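Local coordinates for selenium-binding protein (Sulfolobus tokodaii, PDB 2ECE), which probably binds selenium and folds as a seven-bladed beta-propeller, at residues A[212-217]-A[400-405]; A[310-315]-A[407-412]; A[345-350]-A[357-362]. All coordinates share one frame; numbering follows the deposited sequence.

Contact 1 of 3, residues A[212-217]-A[400-405]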
loop_
_atom_site.group_PDB
_atom_site.type_symbol
_atom_site.label_atom_id
_atom_site.label_comp_id
_atom_site.label_asym_id
_atom_site.label_seq_id
_atom_site.Cartn_x
_atom_site.Cartn_y
_atom_site.Cartn_z
ATOM N N THR A 212 -2.526 -14.491 13.469
ATOM C CA THR A 212 -1.345 -15.117 12.879
ATOM C C THR A 212 -0.181 -14.131 12.753
ATOM O O THR A 212 0.965 -14.461 13.076
ATOM C CB THR A 212 -1.630 -15.669 11.460
ATOM O OG1 THR A 212 -2.548 -16.769 11.535
ATOM C CG2 THR A 212 -0.330 -16.130 10.800
ATOM N N ILE A 213 -0.485 -12.914 12.301
ATOM C CA ILE A 213 0.541 -11.901 12.061
ATOM C C ILE A 213 0.929 -10.926 13.173
ATOM O O ILE A 213 2.088 -10.529 13.251
ATOM C CB ILE A 213 0.180 -11.052 10.809
ATOM C CG1 ILE A 213 -1.006 -10.130 11.110
ATOM C CG2 ILE A 213 -0.172 -11.966 9.640
ATOM C CD1 ILE A 213 -0.595 -8.729 11.530
ATOM N N GLU A 214 -0.006 -10.546 14.037
ATOM C CA GLU A 214 0.313 -9.559 15.068
ATOM C C GLU A 214 1.544 -9.791 15.954
ATOM O O GLU A 214 2.250 -8.834 16.269
ATOM C CB GLU A 214 -0.919 -9.288 15.934
ATOM C CG GLU A 214 -2.087 -8.733 15.123
ATOM C CD GLU A 214 -3.221 -8.205 15.979
ATOM O OE1 GLU A 214 -3.522 -8.820 17.025
ATOM O OE2 GLU A 214 -3.825 -7.184 15.595
ATOM N N ASP A 215 1.821 -11.032 16.350
ATOM C CA ASP A 215 2.990 -11.283 17.193
ATOM C C ASP A 215 4.260 -11.571 16.396
ATOM O O ASP A 215 5.268 -11.994 16.962
ATOM C CB ASP A 215 2.729 -12.436 18.176
ATOM C CG ASP A 215 1.710 -12.076 19.238
ATOM O OD1 ASP A 215 1.670 -10.894 19.634
ATOM O OD2 ASP A 215 0.955 -12.970 19.687
ATOM N N GLY A 216 4.209 -11.346 15.084
ATOM C CA GLY A 216 5.374 -11.577 14.251
ATOM C C GLY A 216 5.241 -12.742 13.292
ATOM O O GLY A 216 4.258 -13.483 13.323
ATOM N N LEU A 217 6.244 -12.903 12.436
ATOM C CA LEU A 217 6.258 -13.975 11.451
ATOM C C LEU A 217 6.834 -15.235 12.079
ATOM O O LEU A 217 7.938 -15.220 12.616
ATOM C CB LEU A 217 7.127 -13.586 10.255
ATOM C CG LEU A 217 6.898 -14.225 8.878
ATOM C CD1 LEU A 217 8.246 -14.349 8.190
ATOM C CD2 LEU A 217 6.230 -15.585 8.985
ATOM N N SER A 400 9.021 1.135 6.816
ATOM C CA SER A 400 8.441 0.225 7.789
ATOM C C SER A 400 7.368 -0.675 7.176
ATOM O O SER A 400 6.593 -0.236 6.333
ATOM C CB SER A 400 7.852 1.023 8.949
ATOM O OG SER A 400 7.168 0.167 9.841
ATOM N N LEU A 401 7.325 -1.931 7.619
ATOM C CA LEU A 401 6.352 -2.898 7.119
ATOM C C LEU A 401 5.237 -3.128 8.139
ATOM O O LEU A 401 4.056 -2.944 7.847
ATOM C CB LEU A 401 7.040 -4.238 6.805
ATOM C CG LEU A 401 6.139 -5.389 6.329
ATOM C CD1 LEU A 401 5.487 -5.016 5.003
ATOM C CD2 LEU A 401 6.955 -6.670 6.179
ATOM N N TYR A 402 5.631 -3.545 9.338
ATOM C CA TYR A 402 4.692 -3.814 10.420
ATOM C C TYR A 402 5.486 -3.900 11.737
ATOM O O TYR A 402 6.511 -4.575 11.813
ATOM C CB TYR A 402 3.930 -5.122 10.140
ATOM C CG TYR A 402 2.813 -5.406 11.126
ATOM C CD1 TYR A 402 3.070 -6.054 12.337
ATOM C CD2 TYR A 402 1.508 -4.973 10.878
ATOM C CE1 TYR A 402 2.054 -6.261 13.279
ATOM C CE2 TYR A 402 0.489 -5.175 11.809
ATOM C CZ TYR A 402 0.770 -5.818 13.007
ATOM O OH TYR A 402 -0.229 -6.017 13.935
ATOM N N SER A 403 5.006 -3.197 12.757
ATOM C CA SER A 403 5.655 -3.140 14.069
ATOM C C SER A 403 6.500 -4.352 14.464
ATOM O O SER A 403 7.715 -4.248 14.587
ATOM C CB SER A 403 4.604 -2.883 15.154
ATOM O OG SER A 403 3.640 -3.921 15.182
ATOM N N THR A 404 5.858 -5.498 14.657
ATOM C CA THR A 404 6.573 -6.698 15.069
ATOM C C THR A 404 7.428 -7.355 13.996
ATOM O O THR A 404 8.416 -8.017 14.318
ATOM C CB THR A 404 5.601 -7.733 15.659
ATOM O OG1 THR A 404 4.498 -7.926 14.767
ATOM C CG2 THR A 404 5.082 -7.247 17.007
ATOM N N TRP A 405 7.066 -7.179 12.729
ATOM C CA TRP A 405 7.866 -7.761 11.660
ATOM C C TRP A 405 9.149 -6.944 11.488
ATOM O O TRP A 405 10.213 -7.503 11.207
ATOM C CB TRP A 405 7.065 -7.816 10.346
ATOM C CG TRP A 405 5.947 -8.830 10.379
ATOM C CD1 TRP A 405 5.070 -9.048 11.408
ATOM C CD2 TRP A 405 5.599 -9.768 9.351
ATOM N NE1 TRP A 405 4.205 -10.066 11.085
ATOM C CE2 TRP A 405 4.506 -10.526 9.830
ATOM C CE3 TRP A 405 6.105 -10.043 8.071
ATOM C CZ2 TRP A 405 3.905 -11.544 9.073
ATOM C CZ3 TRP A 405 5.503 -11.061 7.316
ATOM C CH2 TRP A 405 4.416 -11.796 7.825
HETATM O O HOH W 1 -2.892 -5.898 13.246
#
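Trp405 and Thr404, on the helix 403-409, meet the type I turn Ile213-Gly216 beside the short helix 210-213. Both helices sit in connections between the second and third strands of two blades of the beta-propeller, so the contact ties insertions of separate blades together. Indole NE1 of Trp405 donates to Ile213 O at 3.1 Å, with an N-H...O angle of 160° and the acceptor in the ring plane. The same oxygen takes the turn bond from Gly216 N at 2.9 Å; the two donors arrive from opposite faces of its carbonyl plane. Next along, Thr404 OG1 donates to Glu214 O at 2.9 Å from above the carbonyl plane, and Arg104 NH2 gives that oxygen a further bond. With chi1 at 50°, Thr404 OG1 lies between its own backbone N and carbonyl carbon, turned toward the 212-217 segment. Apolar contacts flank these bonds: Leu217 CB sits over the six-membered ring of Trp405, 3.9 Å from its centroid, and Ile213 CD1 rests on a face of Tyr402, 3.5 Å from CZ. A phenylalanine in place of Trp405 would probably deprive Ile213 O of its cross-segment donor and uncover part of the Leu217 side chain. The carboxylate of Glu214 is anchored by a salt bridge from OE2 to Arg139 and reaches Tyr402 through one water, which accepts from Tyr402 OH at 2.8 Å and donates to Glu214 OE2 at 2.8 Å.

Contact 2 of 3, residues A[310-315]-A[407-412]; sequences PEILKP and NQFYPE
Ile312 lays its CG2 methyl over one face of the Phe409 ring, 4.1 Å from the ring centroid and 18° off the normal, displaced toward the rim near CE2. Two torsions set up this CH-pi contact. In Ile312, CG1 lies opposite the backbone N (chi1 -168°), which places CG2 between N and the carbonyl carbon, directed at the ring; in Phe409, CG is swung back beside its own N (chi1 -70°), bringing the ring across to the 310-315 loop. Leu313 runs at about a right angle to Phe409, its CD2 coming obliquely within 4.1 Å of CE2. At the end of Ile312, CD1 passes 4.0 Å from Gln408 NE2; the far oxygen of that amide, OE1, is taken by Leu217 N. Pro310 packs its ring against the end of the helix 403-409, with CB 3.5 Å from Gln408 O and 4.0 Å from Pro411 CD. Tyr410, just after the helix, turns the other way and bonds through OH to Trp340 O. No direct hydrogen bond spans the two segments. One water does so, accepting from Ile312 N and donating to Gln408 O at 2.7 Å. The loop of one blade is therefore held to the helix of another mainly by shape and apolar contact, with one water bridging backbone N and O.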
loop_
_atom_site.group_PDB
_atom_site.type_symbol
_atom_site.label_atom_id
_atom_site.label_comp_id
_atom_site.label_asym_id
_atom_site.label_seq_id
_atom_site.Cartn_x
_atom_site.Cartn_y
_atom_site.Cartn_z
ATOM N N PRO A 310 19.798 -11.470 10.598
ATOM C CA PRO A 310 18.951 -11.462 11.794
ATOM C C PRO A 310 18.590 -12.910 12.126
ATOM O O PRO A 310 18.590 -13.767 11.240
ATOM C CB PRO A 310 17.745 -10.632 11.355
ATOM C CG PRO A 310 17.659 -10.932 9.888
ATOM C CD PRO A 310 19.106 -10.841 9.460
ATOM N N GLU A 311 18.284 -13.177 13.392
ATOM C CA GLU A 311 17.961 -14.531 13.851
ATOM C C GLU A 311 17.032 -15.341 12.941
ATOM O O GLU A 311 17.308 -16.503 12.647
ATOM C CB GLU A 311 17.363 -14.472 15.261
ATOM C CG GLU A 311 17.645 -15.705 16.114
ATOM C CD GLU A 311 19.133 -15.901 16.383
ATOM O OE1 GLU A 311 19.788 -14.941 16.851
ATOM O OE2 GLU A 311 19.647 -17.012 16.129
ATOM N N ILE A 312 15.939 -14.732 12.494
ATOM C CA ILE A 312 14.979 -15.429 11.647
ATOM C C ILE A 312 15.561 -15.908 10.312
ATOM O O ILE A 312 15.049 -16.855 9.712
ATOM C CB ILE A 312 13.733 -14.540 11.391
ATOM C CG1 ILE A 312 12.612 -15.367 10.761
ATOM C CG2 ILE A 312 14.103 -13.359 10.510
ATOM C CD1 ILE A 312 11.248 -14.690 10.829
ATOM N N LEU A 313 16.636 -15.271 9.857
ATOM C CA LEU A 313 17.261 -15.646 8.590
ATOM C C LEU A 313 18.550 -16.461 8.705
ATOM O O LEU A 313 19.018 -17.014 7.714
ATOM C CB LEU A 313 17.554 -14.399 7.747
ATOM C CG LEU A 313 16.373 -13.616 7.161
ATOM C CD1 LEU A 313 16.893 -12.477 6.300
ATOM C CD2 LEU A 313 15.505 -14.545 6.328
ATOM N N LYS A 314 19.131 -16.545 9.897
ATOM C CA LYS A 314 20.381 -17.289 10.060
ATOM C C LYS A 314 20.424 -18.691 9.425
ATOM O O LYS A 314 21.395 -19.039 8.748
ATOM C CB LYS A 314 20.754 -17.387 11.546
ATOM C CG LYS A 314 21.141 -16.054 12.183
ATOM C CD LYS A 314 21.657 -16.240 13.608
ATOM C CE LYS A 314 21.859 -14.903 14.317
ATOM N NZ LYS A 314 22.865 -14.037 13.638
ATOM N N PRO A 315 19.374 -19.510 9.622
ATOM C CA PRO A 315 19.330 -20.867 9.063
ATOM C C PRO A 315 19.492 -20.979 7.549
ATOM O O PRO A 315 20.068 -21.948 7.048
ATOM C CB PRO A 315 17.967 -21.382 9.522
ATOM C CG PRO A 315 17.771 -20.671 10.824
ATOM C CD PRO A 315 18.194 -19.269 10.470
ATOM N N ASN A 407 10.797 -5.498 13.769
ATOM C CA ASN A 407 11.641 -5.949 14.861
ATOM C C ASN A 407 12.307 -7.303 14.646
ATOM O O ASN A 407 13.316 -7.600 15.280
ATOM C CB ASN A 407 10.834 -5.951 16.159
ATOM C CG ASN A 407 10.386 -4.553 16.563
ATOM O OD1 ASN A 407 10.857 -3.552 16.009
ATOM N ND2 ASN A 407 9.477 -4.475 17.534
ATOM N N GLN A 408 11.764 -8.116 13.748
ATOM C CA GLN A 408 12.352 -9.424 13.475
ATOM C C GLN A 408 13.436 -9.347 12.412
ATOM O O GLN A 408 14.499 -9.956 12.551
ATOM C CB GLN A 408 11.290 -10.409 13.002
ATOM C CG GLN A 408 10.280 -10.798 14.045
ATOM C CD GLN A 408 9.235 -11.724 13.475
ATOM O OE1 GLN A 408 8.402 -11.311 12.667
ATOM N NE2 GLN A 408 9.279 -12.990 13.875
ATOM N N PHE A 409 13.160 -8.607 11.341
ATOM C CA PHE A 409 14.120 -8.474 10.255
ATOM C C PHE A 409 15.150 -7.365 10.443
ATOM O O PHE A 409 16.221 -7.403 9.840
ATOM C CB PHE A 409 13.389 -8.302 8.921
ATOM C CG PHE A 409 12.681 -9.549 8.459
ATOM C CD1 PHE A 409 11.378 -9.828 8.875
ATOM C CD2 PHE A 409 13.339 -10.469 7.644
ATOM C CE1 PHE A 409 10.741 -11.008 8.482
ATOM C CE2 PHE A 409 12.713 -11.652 7.245
ATOM C CZ PHE A 409 11.409 -11.923 7.665
ATOM N N TYR A 410 14.818 -6.378 11.267
ATOM C CA TYR A 410 15.721 -5.265 11.563
ATOM C C TYR A 410 15.616 -5.074 13.073
ATOM O O TYR A 410 15.097 -4.066 13.555
ATOM C CB TYR A 410 15.285 -4.002 10.806
ATOM C CG TYR A 410 15.463 -4.133 9.306
ATOM C CD1 TYR A 410 16.722 -3.999 8.717
ATOM C CD2 TYR A 410 14.391 -4.489 8.488
ATOM C CE1 TYR A 410 16.909 -4.227 7.356
ATOM C CE2 TYR A 410 14.567 -4.719 7.125
ATOM C CZ TYR A 410 15.828 -4.592 6.568
ATOM O OH TYR A 410 16.012 -4.866 5.232
ATOM N N PRO A 411 16.118 -6.058 13.840
ATOM C CA PRO A 411 16.102 -6.067 15.304
ATOM C C PRO A 411 16.841 -4.932 15.997
ATOM O O PRO A 411 16.564 -4.634 17.155
ATOM C CB PRO A 411 16.687 -7.436 15.638
ATOM C CG PRO A 411 17.690 -7.620 14.555
ATOM C CD PRO A 411 16.907 -7.197 13.329
ATOM N N GLU A 412 17.773 -4.293 15.301
ATOM C CA GLU A 412 18.516 -3.197 15.906
ATOM C C GLU A 412 17.640 -1.966 16.120
ATOM O O GLU A 412 18.027 -1.037 16.826
ATOM C CB GLU A 412 19.733 -2.848 15.048
ATOM C CG GLU A 412 20.723 -4.001 14.913
ATOM C CD GLU A 412 21.991 -3.604 14.182
ATOM O OE1 GLU A 412 22.562 -2.544 14.526
ATOM O OE2 GLU A 412 22.424 -4.351 13.277
HETATM O O HOH W 2 14.782 -12.228 14.023
#

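Contact 3 of 3, residues A[345-350]-A[357-362]; sequences VRQYDI and VLTGKV
Val345 and Val362 form a hydrogen-bonded pair of an antiparallel hairpin, with Val362 N reaching Val345 O at 3.0 Å in a nearly linear approach to the carbonyl. Further bonds join Gln347 N to Gly360 O, and Asp349 to Val357 in both directions. Between these lies a classic beta bulge: Thr359 and Gly360 both face Gln347, whose O accepts from Thr359 N at 2.8 Å and, weakly, from Gly360 N at 3.3 Å. Among apolar contacts, Leu358 CG stands over a face of the Tyr348 ring, 4.2 Å from its centroid, and Val345 CB meets Val362 CG2 at 3.8 Å. Charged groups share the Tyr348 side of the sheet. Arg346 and Lys361 run side by side, NH2 and NZ 3.9 Å apart; this closeness is probably eased by the salt bridge from Arg346 NE to Glu344. Arg346 NH1 also donates to Tyr348 OH at 3.0 Å, in the guanidinium plane. The hairpin supplies the third and fourth strands of a four-stranded blade: strand 334-339 pairs with 344-349 on its inner flank, strand 291-304 touches Arg346 and Tyr348, and strand 429-438 covers Val345 and Val362 on the other face.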
loop_
_atom_site.group_PDB
_atom_site.type_symbol
_atom_site.label_atom_id
_atom_site.label_comp_id
_atom_site.label_asym_id
_atom_site.label_seq_id
_atom_site.Cartn_x
_atom_site.Cartn_y
_atom_site.Cartn_z
ATOM N N VAL A 345 14.844 -0.589 -4.735
ATOM C CA VAL A 345 13.620 -0.111 -5.351
ATOM C C VAL A 345 14.003 -0.314 -6.806
ATOM O O VAL A 345 15.082 0.119 -7.231
ATOM C CB VAL A 345 13.336 1.391 -5.129
ATOM C CG1 VAL A 345 12.124 1.793 -5.958
ATOM C CG2 VAL A 345 13.053 1.677 -3.659
ATOM N N ARG A 346 13.154 -1.007 -7.554
ATOM C CA ARG A 346 13.412 -1.268 -8.961
ATOM C C ARG A 346 12.312 -0.670 -9.823
ATOM O O ARG A 346 11.187 -0.444 -9.358
ATOM C CB ARG A 346 13.480 -2.774 -9.224
ATOM C CG ARG A 346 14.589 -3.497 -8.485
ATOM C CD ARG A 346 14.632 -4.963 -8.889
ATOM N NE ARG A 346 15.734 -5.674 -8.248
ATOM C CZ ARG A 346 16.141 -6.890 -8.591
ATOM N NH1 ARG A 346 15.539 -7.546 -9.575
ATOM N NH2 ARG A 346 17.156 -7.449 -7.952
ATOM N N GLN A 347 12.651 -0.420 -11.083
ATOM C CA GLN A 347 11.719 0.120 -12.059
ATOM C C GLN A 347 11.693 -0.852 -13.231
ATOM O O GLN A 347 12.727 -1.137 -13.830
ATOM C CB GLN A 347 12.183 1.493 -12.553
ATOM C CG GLN A 347 11.354 2.034 -13.711
ATOM C CD GLN A 347 12.024 3.196 -14.421
ATOM O OE1 GLN A 347 11.514 4.320 -14.427
ATOM N NE2 GLN A 347 13.174 2.932 -15.021
ATOM N N TYR A 348 10.514 -1.374 -13.549
ATOM C CA TYR A 348 10.379 -2.297 -14.665
ATOM C C TYR A 348 9.520 -1.678 -15.757
ATOM O O TYR A 348 8.418 -1.193 -15.494
ATOM C CB TYR A 348 9.733 -3.612 -14.227
ATOM C CG TYR A 348 10.625 -4.532 -13.436
ATOM C CD1 TYR A 348 10.837 -4.332 -12.075
ATOM C CD2 TYR A 348 11.256 -5.616 -14.051
ATOM C CE1 TYR A 348 11.655 -5.192 -11.339
ATOM C CE2 TYR A 348 12.076 -6.482 -13.330
ATOM C CZ TYR A 348 12.270 -6.264 -11.971
ATOM O OH TYR A 348 13.075 -7.117 -11.248
ATOM N N ASP A 349 10.035 -1.683 -16.980
ATOM C CA ASP A 349 9.289 -1.153 -18.110
ATOM C C ASP A 349 8.258 -2.228 -18.427
ATOM O O ASP A 349 8.616 -3.368 -18.713
ATOM C CB ASP A 349 10.235 -0.941 -19.303
ATOM C CG ASP A 349 9.512 -0.486 -20.557
ATOM O OD1 ASP A 349 10.017 0.444 -21.223
ATOM O OD2 ASP A 349 8.452 -1.060 -20.886
ATOM N N ILE A 350 6.981 -1.886 -18.347
ATOM C CA ILE A 350 5.952 -2.871 -18.642
ATOM C C ILE A 350 5.174 -2.554 -19.912
ATOM O O ILE A 350 3.981 -2.855 -20.006
ATOM C CB ILE A 350 4.959 -3.048 -17.457
ATOM C CG1 ILE A 350 4.448 -1.691 -16.974
ATOM C CG2 ILE A 350 5.639 -3.802 -16.330
ATOM C CD1 ILE A 350 3.412 -1.806 -15.873
ATOM N N VAL A 357 10.732 -5.362 -18.314
ATOM C CA VAL A 357 12.155 -5.139 -18.493
ATOM C C VAL A 357 12.710 -4.231 -17.400
ATOM O O VAL A 357 12.220 -3.121 -17.194
ATOM C CB VAL A 357 12.441 -4.506 -19.877
ATOM C CG1 VAL A 357 13.882 -4.018 -19.949
ATOM C CG2 VAL A 357 12.178 -5.530 -20.968
ATOM N N LEU A 358 13.732 -4.711 -16.697
ATOM C CA LEU A 358 14.363 -3.938 -15.625
ATOM C C LEU A 358 15.062 -2.723 -16.242
ATOM O O LEU A 358 15.979 -2.878 -17.050
ATOM C CB LEU A 358 15.400 -4.802 -14.897
ATOM C CG LEU A 358 15.579 -4.713 -13.376
ATOM C CD1 LEU A 358 16.995 -5.164 -13.030
ATOM C CD2 LEU A 358 15.348 -3.302 -12.870
ATOM N N THR A 359 14.641 -1.519 -15.871
ATOM C CA THR A 359 15.257 -0.315 -16.424
ATOM C C THR A 359 15.817 0.624 -15.364
ATOM O O THR A 359 16.334 1.694 -15.688
ATOM C CB THR A 359 14.256 0.482 -17.292
ATOM O OG1 THR A 359 13.087 0.785 -16.519
ATOM C CG2 THR A 359 13.859 -0.318 -18.532
ATOM N N GLY A 360 15.718 0.230 -14.099
ATOM C CA GLY A 360 16.227 1.077 -13.034
ATOM C C GLY A 360 16.311 0.357 -11.701
ATOM O O GLY A 360 15.428 -0.433 -11.362
ATOM N N LYS A 361 17.368 0.636 -10.940
ATOM C CA LYS A 361 17.574 0.003 -9.639
ATOM C C LYS A 361 18.438 0.859 -8.713
ATOM O O LYS A 361 19.529 1.284 -9.093
ATOM C CB LYS A 361 18.247 -1.359 -9.822
ATOM C CG LYS A 361 18.596 -2.061 -8.514
ATOM C CD LYS A 361 19.584 -3.210 -8.704
ATOM C CE LYS A 361 19.044 -4.314 -9.599
ATOM N NZ LYS A 361 20.022 -5.428 -9.723
ATOM N N VAL A 362 17.946 1.123 -7.506
ATOM C CA VAL A 362 18.715 1.888 -6.533
ATOM C C VAL A 362 18.821 1.062 -5.255
ATOM O O VAL A 362 17.963 0.221 -4.974
ATOM C CB VAL A 362 18.064 3.259 -6.211
ATOM C CG1 VAL A 362 18.061 4.136 -7.451
ATOM C CG2 VAL A 362 16.652 3.061 -5.679
#

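Along the chain the segments come in the order 212-217, 310-315, 345-350, 357-362, 400-405, 407-412. Contacts 1 and 2 therefore cross, and contact 3 is nested inside the loops closed by both. Contacts 1 and 2 share helix 403-409, their centres lie about 12 Å apart, and they touch directly, Leu217 CD1 meeting Phe409 CZ at 4.0 Å; this helix thus joins connections from three blades of the propeller. Contact 3 belongs to the third and fourth strands of a single blade, with its centre about 28 Å from that of contact 1 and 27 Å from that of contact 2. The set pairs long-range ties between blades with local hairpin pairing within one.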